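Local coordinates for transcription initiation factor TFIID subunit 5 (Encephalitozoon cuniculi, PDB 2J4B), which is a component of the TFIID and SAGA complexes, probably supporting regulated RNA polymerase II transcription initiation, and is represented here by its N-terminal NTD2 domain, at residues 25-33 with 101-110. Sequence-based numbering, arbitrary orientation.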
loop_
_atom_site.group_PDB
_atom_site.type_symbol
_atom_site.label_atom_id
_atom_site.label_comp_id
_atom_site.label_asym_id
_atom_site.label_seq_id
_atom_site.Cartn_x
_atom_site.Cartn_y
_atom_site.Cartn_z
ATOM N N LEU A 25 17.107 -3.240 10.745
ATOM C CA LEU A 25 17.816 -3.630 9.531
ATOM C C LEU A 25 16.882 -3.903 8.363
ATOM O O LEU A 25 17.266 -3.743 7.209
ATOM C CB LEU A 25 18.638 -4.895 9.796
ATOM C CG LEU A 25 19.487 -5.444 8.639
ATOM C CD1 LEU A 25 20.545 -4.419 8.184
ATOM C CD2 LEU A 25 20.146 -6.760 9.041
ATOM N N PHE A 26 15.668 -4.352 8.659
ATOM C CA PHE A 26 14.695 -4.678 7.623
ATOM C C PHE A 26 13.618 -3.607 7.481
ATOM O O PHE A 26 13.003 -3.477 6.415
ATOM C CB PHE A 26 14.025 -6.012 7.928
ATOM C CG PHE A 26 14.991 -7.142 8.166
ATOM C CD1 PHE A 26 15.994 -7.421 7.253
ATOM C CD2 PHE A 26 14.876 -7.941 9.296
ATOM C CE1 PHE A 26 16.867 -8.450 7.475
ATOM C CE2 PHE A 26 15.743 -8.972 9.518
ATOM C CZ PHE A 26 16.738 -9.234 8.616
ATOM N N LYS A 27 13.382 -2.843 8.545
ATOM C CA LYS A 27 12.308 -1.841 8.539
ATOM C C LYS A 27 12.424 -0.861 7.361
ATOM O O LYS A 27 11.426 -0.401 6.820
ATOM C CB LYS A 27 12.313 -1.066 9.853
ATOM C CG LYS A 27 10.987 -0.448 10.206
ATOM C CD LYS A 27 11.093 0.342 11.484
ATOM C CE LYS A 27 11.293 -0.548 12.677
ATOM N NZ LYS A 27 11.967 0.191 13.782
ATOM N N ASN A 28 13.664 -0.551 7.006
ATOM C CA ASN A 28 14.026 0.335 5.906
ATOM C C ASN A 28 13.451 -0.153 4.584
ATOM O O ASN A 28 12.912 0.624 3.793
ATOM C CB ASN A 28 15.554 0.312 5.796
ATOM C CG ASN A 28 16.149 1.619 5.351
ATOM O OD1 ASN A 28 17.229 1.627 4.751
ATOM N ND2 ASN A 28 15.497 2.725 5.667
ATOM N N ASP A 29 13.599 -1.448 4.331
ATOM C CA ASP A 29 13.128 -2.040 3.100
ATOM C C ASP A 29 11.643 -2.361 3.138
ATOM O O ASP A 29 11.046 -2.574 2.103
ATOM C CB ASP A 29 13.875 -3.341 2.809
ATOM C CG ASP A 29 15.247 -3.113 2.288
ATOM O OD1 ASP A 29 15.582 -1.942 1.953
ATOM O OD2 ASP A 29 15.992 -4.118 2.226
ATOM N N LEU A 30 11.065 -2.427 4.331
ATOM C CA LEU A 30 9.667 -2.784 4.487
ATOM C C LEU A 30 8.730 -1.575 4.552
ATOM O O LEU A 30 7.604 -1.661 4.119
ATOM C CB LEU A 30 9.480 -3.673 5.725
ATOM C CG LEU A 30 10.149 -5.058 5.598
ATOM C CD1 LEU A 30 10.206 -5.809 6.932
ATOM C CD2 LEU A 30 9.478 -5.913 4.531
ATOM N N LEU A 31 9.184 -0.441 5.075
ATOM C CA LEU A 31 8.272 0.691 5.259
ATOM C C LEU A 31 7.722 1.255 3.934
ATOM O O LEU A 31 6.556 1.633 3.862
ATOM C CB LEU A 31 8.904 1.785 6.124
ATOM C CG LEU A 31 8.747 1.514 7.634
ATOM C CD1 LEU A 31 9.651 2.427 8.495
ATOM C CD2 LEU A 31 7.283 1.619 8.101
ATOM N N PRO A 32 8.559 1.303 2.880
ATOM C CA PRO A 32 8.078 1.814 1.587
ATOM C C PRO A 32 6.856 1.066 1.070
ATOM O O PRO A 32 6.097 1.608 0.266
ATOM C CB PRO A 32 9.270 1.605 0.651
ATOM C CG PRO A 32 10.466 1.591 1.564
ATOM C CD PRO A 32 9.983 0.931 2.834
ATOM N N LEU A 33 6.673 -0.164 1.531
ATOM C CA LEU A 33 5.560 -0.992 1.111
ATOM C C LEU A 33 4.205 -0.428 1.544
ATOM O O LEU A 33 3.206 -0.652 0.874
ATOM C CB LEU A 33 5.732 -2.411 1.664
ATOM C CG LEU A 33 4.622 -3.419 1.346
ATOM C CD1 LEU A 33 4.310 -3.555 -0.161
ATOM C CD2 LEU A 33 4.949 -4.796 1.930
ATOM N N SER A 101 12.460 -1.456 -3.926
ATOM C CA SER A 101 13.648 -2.291 -3.870
ATOM C C SER A 101 13.754 -2.867 -2.475
ATOM O O SER A 101 13.472 -2.175 -1.493
ATOM C CB SER A 101 14.900 -1.481 -4.199
ATOM O OG SER A 101 15.279 -0.672 -3.093
ATOM N N MET A 102 14.137 -4.135 -2.399
ATOM C CA MET A 102 14.234 -4.870 -1.132
ATOM C C MET A 102 15.433 -5.798 -1.124
ATOM O O MET A 102 15.794 -6.332 -2.161
ATOM C CB MET A 102 13.003 -5.755 -0.936
ATOM C CG MET A 102 11.766 -5.015 -0.647
ATOM S SD MET A 102 10.482 -6.050 0.057
ATOM C CE MET A 102 9.136 -4.864 -0.055
ATOM N N GLY A 103 16.031 -6.001 0.046
ATOM C CA GLY A 103 17.039 -7.029 0.217
ATOM C C GLY A 103 16.360 -8.384 0.210
ATOM O O GLY A 103 15.152 -8.475 0.428
ATOM N N ARG A 104 17.129 -9.439 -0.032
ATOM C CA ARG A 104 16.589 -10.790 -0.128
ATOM C C ARG A 104 15.950 -11.264 1.172
ATOM O O ARG A 104 14.959 -11.983 1.142
ATOM C CB ARG A 104 17.683 -11.792 -0.522
ATOM C CG ARG A 104 17.135 -13.075 -1.181
ATOM C CD ARG A 104 17.799 -14.395 -0.691
ATOM N NE ARG A 104 19.226 -14.274 -0.405
ATOM C CZ ARG A 104 20.029 -15.300 -0.112
ATOM N NH1 ARG A 104 19.550 -16.545 -0.070
ATOM N NH2 ARG A 104 21.319 -15.083 0.142
ATOM N N TYR A 105 16.511 -10.873 2.311
ATOM C CA TYR A 105 15.976 -11.311 3.597
ATOM C C TYR A 105 14.635 -10.631 3.969
ATOM O O TYR A 105 13.675 -11.302 4.312
ATOM C CB TYR A 105 17.008 -11.085 4.693
ATOM C CG TYR A 105 18.309 -11.798 4.442
ATOM C CD1 TYR A 105 18.346 -13.176 4.300
ATOM C CD2 TYR A 105 19.506 -11.092 4.327
ATOM C CE1 TYR A 105 19.531 -13.833 4.053
ATOM C CE2 TYR A 105 20.698 -11.747 4.091
ATOM C CZ TYR A 105 20.699 -13.118 3.949
ATOM O OH TYR A 105 21.879 -13.797 3.703
ATOM N N ALA A 106 14.589 -9.302 3.917
ATOM C CA ALA A 106 13.349 -8.547 4.141
ATOM C C ALA A 106 12.223 -9.072 3.257
ATOM O O ALA A 106 11.090 -9.291 3.724
ATOM C CB ALA A 106 13.574 -7.063 3.869
ATOM N N PHE A 107 12.536 -9.260 1.978
ATOM C CA PHE A 107 11.593 -9.865 1.056
ATOM C C PHE A 107 11.088 -11.204 1.606
ATOM O O PHE A 107 9.885 -11.415 1.730
ATOM C CB PHE A 107 12.246 -10.076 -0.318
ATOM C CG PHE A 107 11.314 -10.622 -1.363
ATOM C CD1 PHE A 107 10.256 -9.855 -1.841
ATOM C CD2 PHE A 107 11.508 -11.892 -1.890
ATOM C CE1 PHE A 107 9.413 -10.345 -2.830
ATOM C CE2 PHE A 107 10.678 -12.391 -2.865
ATOM C CZ PHE A 107 9.625 -11.628 -3.335
ATOM N N ASP A 108 12.005 -12.107 1.930
ATOM C CA ASP A 108 11.609 -13.434 2.383
ATOM C C ASP A 108 10.752 -13.368 3.666
ATOM O O ASP A 108 9.671 -13.969 3.747
ATOM C CB ASP A 108 12.826 -14.333 2.556
ATOM C CG ASP A 108 12.465 -15.798 2.502
ATOM O OD1 ASP A 108 11.658 -16.246 3.341
ATOM O OD2 ASP A 108 12.962 -16.516 1.612
ATOM N N LEU A 109 11.202 -12.615 4.656
ATOM C CA LEU A 109 10.383 -12.400 5.841
ATOM C C LEU A 109 8.993 -11.889 5.456
ATOM O O LEU A 109 7.985 -12.372 5.989
ATOM C CB LEU A 109 11.079 -11.445 6.821
ATOM C CG LEU A 109 12.265 -12.108 7.538
ATOM C CD1 LEU A 109 13.193 -11.072 8.170
ATOM C CD2 LEU A 109 11.793 -13.137 8.584
ATOM N N LEU A 110 8.943 -10.934 4.522
ATOM C CA LEU A 110 7.683 -10.280 4.123
ATOM C C LEU A 110 6.677 -11.237 3.506
ATOM O O LEU A 110 5.494 -11.147 3.794
ATOM C CB LEU A 110 7.945 -9.131 3.137
ATOM C CG LEU A 110 6.712 -8.470 2.479
ATOM C CD1 LEU A 110 5.860 -7.677 3.517
ATOM C CD2 LEU A 110 7.123 -7.596 1.333
HETATM O O HOH W 1 11.045 -1.458 -0.505
#
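The F26 ring lies across the tip of L109, whose CD1 methyl sits over one ring face. This is a CH-pi contact, with CD1 3.9 Å from the F26 ring centroid and off-centre on the ring. The two side chains are roughly perpendicular. F26 CG is anti to its own carbonyl carbon (chi1 -53°), which carries the ring out over the first two turns of helix 104-116. There CE1 meets Y105 CB at 3.8 Å, while the Y105 ring turns off from the contact. CD1 of F26 lies near A106.

A106 faces the turn that carries D29. Its CB packs against D29 CB at 3.9 Å. The axes of helix segments 25-30 and 104-110 approach to 9.2 Å and cross at -76°.

D29 supplies the polar link. G103 N donates to D29 OD2 at 2.9 Å, meeting it from above the carboxylate plane. G103 is the N-cap residue of helix 104-116, so the carboxylate sits beside the start of that helix. The partial positive charge of the helix end would be expected to favour the ionised form of D29. A water bridges the two backbones, donating to D29 O and to S101 O. The M102 side chain passes the same D29 carbonyl, its CE 3.7 Å from D29 O.

Further along, L30 CD2 rests on L110 CB at 3.8 Å as the two side chains run alongside each other in opposite senses. L33 CD2 meets L110 CD1 at 3.4 Å, tip to tip.

Within the NTD2 domain, helix 24-30 and the residues just after it pack on the end of strand 98-103 and the first turns of helix 104-116. W18 of helix 8-21 touches both L30 and L109. L33 also reaches L100 and L130, and strand 98-103 pairs in parallel with strand 130-135, M102 exchanging backbone hydrogen bonds with K133 and Y135.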